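Long-range contacts in periplasmic binding protein component of an ABC type zinc uptake transporter (Synechocystis sp., PDB 2OV1), which probably captures zinc in the periplasm and hands it to an ABC-type uptake transporter: residues Gln112-Ala117 / Ala133-Phe138; His165-Tyr170 / Leu234-Ala239. All blocks are in the same frame, centred on the assembly; numbering follows the deposited sequence.

Interaction 1. Residues Gln112-Ala117 / Ala133-Phe138; sequences QATTIA and ANLAAF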
ATOM      1  N   GLN A 112     -10.058  -6.069   4.093  1.00 15.52           N
ATOM      2  CA  GLN A 112      -8.840  -6.794   4.468  1.00 15.24           C
ATOM      3  C   GLN A 112      -8.780  -7.041   5.956  1.00 13.99           C
ATOM      4  O   GLN A 112      -8.277  -8.058   6.406  1.00 11.97           O
ATOM      5  CB  GLN A 112      -7.591  -6.013   4.048  1.00 14.00           C
ATOM      6  CG  GLN A 112      -7.467  -5.853   2.563  1.00 12.19           C
ATOM      7  CD  GLN A 112      -6.763  -4.578   2.193  1.00 11.61           C
ATOM      8  OE1 GLN A 112      -5.593  -4.380   2.518  1.00 10.87           O
ATOM      9  NE2 GLN A 112      -7.474  -3.697   1.506  1.00 11.37           N
ATOM     10  N   ALA A 113      -9.289  -6.087   6.719  1.00 14.48           N
ATOM     11  CA  ALA A 113      -9.273  -6.204   8.166  1.00 15.66           C
ATOM     12  C   ALA A 113     -10.299  -7.224   8.607  1.00 16.81           C
ATOM     13  O   ALA A 113     -10.051  -8.027   9.505  1.00 19.43           O
ATOM     14  CB  ALA A 113      -9.574  -4.863   8.805  1.00 14.26           C
ATOM     15  N   THR A 114     -11.460  -7.190   7.965  1.00 15.23           N
ATOM     16  CA  THR A 114     -12.530  -8.111   8.302  1.00 13.37           C
ATOM     17  C   THR A 114     -12.024  -9.541   8.198  1.00 13.22           C
ATOM     18  O   THR A 114     -12.218 -10.350   9.099  1.00 11.57           O
ATOM     19  CB  THR A 114     -13.719  -7.905   7.359  1.00 12.00           C
ATOM     20  OG1 THR A 114     -14.206  -6.565   7.510  1.00 10.47           O
ATOM     21  CG2 THR A 114     -14.823  -8.877   7.682  1.00  7.95           C
ATOM     22  N   THR A 115     -11.362  -9.828   7.085  1.00 14.96           N
ATOM     23  CA  THR A 115     -10.795 -11.142   6.814  1.00 15.53           C
ATOM     24  C   THR A 115      -9.770 -11.511   7.892  1.00 15.14           C
ATOM     25  O   THR A 115      -9.773 -12.628   8.410  1.00 15.34           O
ATOM     26  CB  THR A 115     -10.092 -11.146   5.437  1.00 17.40           C
ATOM     27  OG1 THR A 115     -11.017 -10.711   4.435  1.00 17.67           O
ATOM     28  CG2 THR A 115      -9.577 -12.535   5.092  1.00 17.65           C
ATOM     29  N   ILE A 116      -8.889 -10.566   8.214  1.00 15.35           N
ATOM     30  CA  ILE A 116      -7.845 -10.776   9.217  1.00 16.10           C
ATOM     31  C   ILE A 116      -8.488 -11.083  10.561  1.00 16.70           C
ATOM     32  O   ILE A 116      -8.077 -12.008  11.269  1.00 15.13           O
ATOM     33  CB  ILE A 116      -6.956  -9.522   9.348  1.00 15.88           C
ATOM     34  CG1 ILE A 116      -6.269  -9.240   8.014  1.00 12.89           C
ATOM     35  CG2 ILE A 116      -5.915  -9.733  10.442  1.00 14.72           C
ATOM     36  CD1 ILE A 116      -5.587  -7.900   7.920  1.00 11.49           C
ATOM     37  N   ALA A 117      -9.497 -10.285  10.901  1.00 16.40           N
ATOM     38  CA  ALA A 117     -10.239 -10.451  12.145  1.00 17.67           C
ATOM     39  C   ALA A 117     -10.822 -11.857  12.177  1.00 18.95           C
ATOM     40  O   ALA A 117     -10.667 -12.593  13.159  1.00 19.76           O
ATOM     41  CB  ALA A 117     -11.356  -9.418  12.230  1.00 15.85           C
ATOM     42  N   ALA A 133     -14.569  -6.839  18.317  1.00 18.96           N
ATOM     43  CA  ALA A 133     -14.699  -5.485  18.825  1.00 18.70           C
ATOM     44  C   ALA A 133     -13.649  -4.614  18.162  1.00 19.25           C
ATOM     45  O   ALA A 133     -13.977  -3.606  17.529  1.00 20.90           O
ATOM     46  CB  ALA A 133     -14.523  -5.471  20.337  1.00 18.44           C
ATOM     47  N   ASN A 134     -12.383  -5.001  18.295  1.00 18.08           N
ATOM     48  CA  ASN A 134     -11.302  -4.226  17.693  1.00 16.18           C
ATOM     49  C   ASN A 134     -11.612  -3.932  16.233  1.00 14.65           C
ATOM     50  O   ASN A 134     -11.442  -2.812  15.772  1.00 13.26           O
ATOM     51  CB  ASN A 134      -9.979  -4.982  17.826  1.00 15.56           C
ATOM     52  CG  ASN A 134      -9.501  -5.046  19.258  1.00 13.94           C
ATOM     53  OD1 ASN A 134      -9.937  -4.256  20.093  1.00 14.42           O
ATOM     54  ND2 ASN A 134      -8.593  -5.966  19.549  1.00 12.58           N
ATOM     55  N   LEU A 135     -12.091  -4.947  15.531  1.00 15.20           N
ATOM     56  CA  LEU A 135     -12.452  -4.826  14.132  1.00 18.08           C
ATOM     57  C   LEU A 135     -13.502  -3.732  13.929  1.00 18.51           C
ATOM     58  O   LEU A 135     -13.349  -2.862  13.068  1.00 19.19           O
ATOM     59  CB  LEU A 135     -12.988  -6.165  13.631  1.00 19.12           C
ATOM     60  CG  LEU A 135     -13.200  -6.359  12.126  1.00 22.69           C
ATOM     61  CD1 LEU A 135     -14.574  -5.890  11.700  1.00 23.30           C
ATOM     62  CD2 LEU A 135     -12.114  -5.601  11.376  1.00 23.60           C
ATOM     63  N   ALA A 136     -14.564  -3.775  14.730  1.00 19.22           N
ATOM     64  CA  ALA A 136     -15.646  -2.796  14.641  1.00 18.40           C
ATOM     65  C   ALA A 136     -15.120  -1.382  14.844  1.00 17.00           C
ATOM     66  O   ALA A 136     -15.523  -0.438  14.156  1.00 17.05           O
ATOM     67  CB  ALA A 136     -16.716  -3.115  15.690  1.00 16.52           C
ATOM     68  N   ALA A 137     -14.205  -1.252  15.796  1.00 16.17           N
ATOM     69  CA  ALA A 137     -13.603   0.034  16.127  1.00 16.69           C
ATOM     70  C   ALA A 137     -12.768   0.551  14.955  1.00 16.99           C
ATOM     71  O   ALA A 137     -12.941   1.696  14.513  1.00 17.15           O
ATOM     72  CB  ALA A 137     -12.732  -0.099  17.395  1.00 16.84           C
ATOM     73  N   PHE A 138     -11.858  -0.293  14.465  1.00 14.51           N
ATOM     74  CA  PHE A 138     -11.002   0.053  13.331  1.00 14.81           C
ATOM     75  C   PHE A 138     -11.896   0.457  12.134  1.00 13.82           C
ATOM     76  O   PHE A 138     -11.636   1.467  11.479  1.00 12.51           O
ATOM     77  CB  PHE A 138     -10.106  -1.149  12.969  1.00 16.09           C
ATOM     78  CG  PHE A 138      -9.117  -0.877  11.850  1.00 16.89           C
ATOM     79  CD1 PHE A 138      -8.622  -1.927  11.083  1.00 18.16           C
ATOM     80  CD2 PHE A 138      -8.688   0.416  11.554  1.00 18.62           C
ATOM     81  CE1 PHE A 138      -7.726  -1.707  10.040  1.00 17.28           C
ATOM     82  CE2 PHE A 138      -7.782   0.648  10.504  1.00 19.64           C
ATOM     83  CZ  PHE A 138      -7.307  -0.416   9.750  1.00 17.63           C
TER

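Interaction 2. Residues His165-Tyr170 / Leu234-Ala239; sequences HPSWAY and LDPLAA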
ATOM      1  N   HIS A 165       6.302   5.787  -9.008  1.00 12.74           N
ATOM      2  CA  HIS A 165       5.764   4.429  -9.114  1.00 15.01           C
ATOM      3  C   HIS A 165       4.260   4.459  -8.906  1.00 15.17           C
ATOM      4  O   HIS A 165       3.756   5.177  -8.047  1.00 15.41           O
ATOM      5  CB  HIS A 165       6.414   3.487  -8.102  1.00 16.04           C
ATOM      6  CG  HIS A 165       7.709   2.915  -8.571  1.00 18.64           C
ATOM      7  ND1 HIS A 165       8.453   2.030  -7.824  1.00 20.12           N
ATOM      8  CD2 HIS A 165       8.402   3.106  -9.726  1.00 18.75           C
ATOM      9  CE1 HIS A 165       9.547   1.701  -8.489  1.00 20.98           C
ATOM     10  NE2 HIS A 165       9.537   2.342  -9.646  1.00 20.20           N
ATOM     11  N   PRO A 166       3.518   3.681  -9.702  1.00 16.37           N
ATOM     12  CA  PRO A 166       2.060   3.645  -9.582  1.00 15.53           C
ATOM     13  C   PRO A 166       1.617   2.752  -8.434  1.00 15.03           C
ATOM     14  O   PRO A 166       1.115   1.653  -8.646  1.00 17.39           O
ATOM     15  CB  PRO A 166       1.629   3.113 -10.939  1.00 13.92           C
ATOM     16  CG  PRO A 166       2.687   2.100 -11.218  1.00 15.74           C
ATOM     17  CD  PRO A 166       3.980   2.791 -10.788  1.00 16.15           C
ATOM     18  N   SER A 167       1.810   3.236  -7.216  1.00 13.01           N
ATOM     19  CA  SER A 167       1.427   2.482  -6.038  1.00 11.19           C
ATOM     20  C   SER A 167       0.084   2.979  -5.524  1.00 12.25           C
ATOM     21  O   SER A 167      -0.491   2.367  -4.630  1.00 10.78           O
ATOM     22  CB  SER A 167       2.470   2.659  -4.934  1.00 10.89           C
ATOM     23  OG  SER A 167       3.778   2.483  -5.433  1.00  9.63           O
ATOM     24  N   TRP A 168      -0.417   4.077  -6.090  1.00 13.06           N
ATOM     25  CA  TRP A 168      -1.665   4.645  -5.612  1.00 13.11           C
ATOM     26  C   TRP A 168      -2.872   4.521  -6.546  1.00 13.83           C
ATOM     27  O   TRP A 168      -3.713   5.420  -6.603  1.00 14.47           O
ATOM     28  CB  TRP A 168      -1.422   6.117  -5.211  1.00 11.53           C
ATOM     29  CG  TRP A 168      -0.131   6.289  -4.438  1.00 14.32           C
ATOM     30  CD1 TRP A 168       1.143   6.311  -4.960  1.00 13.86           C
ATOM     31  CD2 TRP A 168       0.034   6.286  -3.013  1.00 13.78           C
ATOM     32  NE1 TRP A 168       2.077   6.304  -3.958  1.00 13.40           N
ATOM     33  CE2 TRP A 168       1.429   6.291  -2.751  1.00 13.70           C
ATOM     34  CE3 TRP A 168      -0.855   6.272  -1.929  1.00 14.51           C
ATOM     35  CZ2 TRP A 168       1.949   6.284  -1.449  1.00 12.91           C
ATOM     36  CZ3 TRP A 168      -0.334   6.263  -0.634  1.00 15.47           C
ATOM     37  CH2 TRP A 168       1.053   6.269  -0.406  1.00 14.60           C
ATOM     38  N   ALA A 169      -2.984   3.406  -7.261  1.00 14.74           N
ATOM     39  CA  ALA A 169      -4.108   3.235  -8.196  1.00 15.28           C
ATOM     40  C   ALA A 169      -5.444   3.101  -7.474  1.00 16.22           C
ATOM     41  O   ALA A 169      -6.459   3.640  -7.916  1.00 18.20           O
ATOM     42  CB  ALA A 169      -3.880   2.011  -9.095  1.00 13.22           C
ATOM     43  N   TYR A 170      -5.438   2.369  -6.368  1.00 16.85           N
ATOM     44  CA  TYR A 170      -6.644   2.169  -5.590  1.00 17.24           C
ATOM     45  C   TYR A 170      -7.029   3.473  -4.895  1.00 16.92           C
ATOM     46  O   TYR A 170      -8.145   3.986  -5.054  1.00 16.72           O
ATOM     47  CB  TYR A 170      -6.402   1.025  -4.613  1.00 15.29           C
ATOM     48  CG  TYR A 170      -6.353  -0.315  -5.324  1.00 15.64           C
ATOM     49  CD1 TYR A 170      -7.532  -0.977  -5.672  1.00 15.51           C
ATOM     50  CD2 TYR A 170      -5.136  -0.906  -5.685  1.00 13.51           C
ATOM     51  CE1 TYR A 170      -7.509  -2.192  -6.357  1.00 14.14           C
ATOM     52  CE2 TYR A 170      -5.103  -2.131  -6.379  1.00 12.10           C
ATOM     53  CZ  TYR A 170      -6.295  -2.762  -6.707  1.00 12.71           C
ATOM     54  OH  TYR A 170      -6.295  -3.971  -7.369  1.00 10.84           O
ATOM     55  N   LEU A 234       6.078  10.094  -1.433  1.00 13.15           N
ATOM     56  CA  LEU A 234       4.846   9.424  -1.048  1.00 11.55           C
ATOM     57  C   LEU A 234       5.311   8.040  -0.655  1.00 11.77           C
ATOM     58  O   LEU A 234       5.853   7.311  -1.486  1.00  8.65           O
ATOM     59  CB  LEU A 234       3.869   9.303  -2.214  1.00  9.69           C
ATOM     60  CG  LEU A 234       3.210  10.600  -2.668  1.00 10.36           C
ATOM     61  CD1 LEU A 234       1.989  10.263  -3.528  1.00  8.86           C
ATOM     62  CD2 LEU A 234       2.789  11.422  -1.448  1.00  8.09           C
ATOM     63  N   ASP A 235       5.103   7.692   0.615  1.00 14.38           N
ATOM     64  CA  ASP A 235       5.513   6.396   1.168  1.00 14.67           C
ATOM     65  C   ASP A 235       4.346   5.432   1.348  1.00 15.78           C
ATOM     66  O   ASP A 235       3.553   5.565   2.278  1.00 17.12           O
ATOM     67  CB  ASP A 235       6.196   6.602   2.518  1.00 12.91           C
ATOM     68  CG  ASP A 235       6.786   5.327   3.066  1.00 14.87           C
ATOM     69  OD1 ASP A 235       6.819   4.331   2.307  1.00 16.87           O
ATOM     70  OD2 ASP A 235       7.220   5.311   4.243  1.00 13.12           O
ATOM     71  N   PRO A 236       4.237   4.431   0.463  1.00 17.13           N
ATOM     72  CA  PRO A 236       3.155   3.441   0.532  1.00 18.30           C
ATOM     73  C   PRO A 236       3.387   2.386   1.626  1.00 19.93           C
ATOM     74  O   PRO A 236       2.453   1.696   2.051  1.00 20.74           O
ATOM     75  CB  PRO A 236       3.166   2.827  -0.863  1.00 18.30           C
ATOM     76  CG  PRO A 236       4.619   2.827  -1.197  1.00 18.07           C
ATOM     77  CD  PRO A 236       5.097   4.186  -0.711  1.00 17.88           C
ATOM     78  N   LEU A 237       4.628   2.267   2.087  1.00 17.19           N
ATOM     79  CA  LEU A 237       4.944   1.295   3.120  1.00 16.58           C
ATOM     80  C   LEU A 237       4.989   1.889   4.536  1.00 15.55           C
ATOM     81  O   LEU A 237       5.394   1.217   5.490  1.00 13.90           O
ATOM     82  CB  LEU A 237       6.265   0.590   2.784  1.00 17.11           C
ATOM     83  CG  LEU A 237       6.252  -0.214   1.475  1.00 18.58           C
ATOM     84  CD1 LEU A 237       7.641  -0.766   1.186  1.00 18.88           C
ATOM     85  CD2 LEU A 237       5.234  -1.341   1.570  1.00 19.14           C
ATOM     86  N   ALA A 238       4.542   3.134   4.677  1.00 14.68           N
ATOM     87  CA  ALA A 238       4.538   3.803   5.978  1.00 17.16           C
ATOM     88  C   ALA A 238       3.836   3.000   7.067  1.00 18.90           C
ATOM     89  O   ALA A 238       2.732   2.480   6.859  1.00 19.01           O
ATOM     90  CB  ALA A 238       3.890   5.186   5.857  1.00 16.42           C
ATOM     91  N   ALA A 239       4.481   2.919   8.233  1.00 19.57           N
ATOM     92  CA  ALA A 239       3.956   2.189   9.392  1.00 19.10           C
ATOM     93  C   ALA A 239       2.749   2.903   9.970  1.00 18.96           C
ATOM     94  O   ALA A 239       1.756   2.282  10.344  1.00 19.66           O
ATOM     95  CB  ALA A 239       5.039   2.056  10.460  1.00 15.79           C
TER
HETATM   96  O   HOH W   1       5.070   6.286  -4.092  1.00  6.24           O

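Interaction 1. Residues Gln112-Ala117 / Ala133-Phe138
L135 on helix 128-153 meets A113 and A117 of helix 106-123 where the two helices form an antiparallel hairpin, their local axes 9.9 Å apart and at 173° between N-to-C directions. In this member of the solute-binding protein 9 family, helix 128-153 is the long helix that leads on toward the second lobe. The L135 side chain carries most of the apolar contact: CG lies anti to the backbone N (chi1 -169°), which extends the side chain from its helix onto the alanines. L135 CG then rests against A117 CB at 3.6 Å, while L135 CD2 comes within 3.7 Å of A113 CB and 3.8 Å of T114 N. T114 flanks the leucine, its OG1 4.3 Å from L135 CD1; that hydroxyl is hydrogen-bonded to K110 O one turn back, so it can lie beside the leucine methyl with its polar need met. The small alanines leave room for the larger side chains of the facing helix, and both also touch I19 of helix 10-20. One turn on from L135, the F138 ring meets A113 CB obliquely, with CD1 at 3.8 Å and CE1 at 3.9 Å from it.

Interaction 2. Residues His165-Tyr170 / Leu234-Ala239
Next to the zinc site, the segment that begins with the zinc ligand H165 sends W168 against the chain leaving strand 230-234, where L234 and P236 receive it. With CG anti to the carbonyl carbon (chi1 -43°), the indole swings across to the other segment. L234 CD1 lies over one face in a CH-pi contact, 4.1 Å from the centroid of the five-membered ring. W168 CZ2 also meets L234 CB and P236 CB, each at 3.7 Å, and D235 O lies in the ring plane at the edge, 3.7 Å from CH2. A water, also in that plane, accepts from W168 NE1 at 3.0 Å and donates to L234 O at 2.9 Å, which satisfies the buried indole N-H. The receiving chain bends in a type I beta turn from D235 to A238, reinforced by an Asx turn: L237 N bonds D235 OD1 from above the carboxylate plane. Replacing W168 by an alanine is likely to open a gap between L234, P236 and helix 241-256, and leave the water without its N-H donor. From helix 241-256, L245 and V248 add further packing on the indole. S167 CB comes within 4.1 Å of P236 CB, while S167 OG bonds E212 OE1, close to the zinc ligand H101.

In the fold
Interaction 1 comes first along the chain and closes before interaction 2 opens; their centres are 22 Å apart, and the nearest atoms about 8 Å. Interaction 1 joins helices 106-123 and 128-153 beside the first lobe, whose sheet runs from strand 24-28 to strand 78-81. Interaction 2 lies near the centre of the chain, where the chain leaves strands 160-163 and 230-234 of the second parallel sheet, with strand 208-212 between them. W103 bridges the two neighbourhoods: its side chain touches Q112 and its NE1 bonds P236 O. Interaction 1 lies away from the zinc ligands, whereas interaction 2 includes H165 and has S167 beside H101; helix 128-153 thus carries the chain from the first-lobe pair to the zinc-site segment.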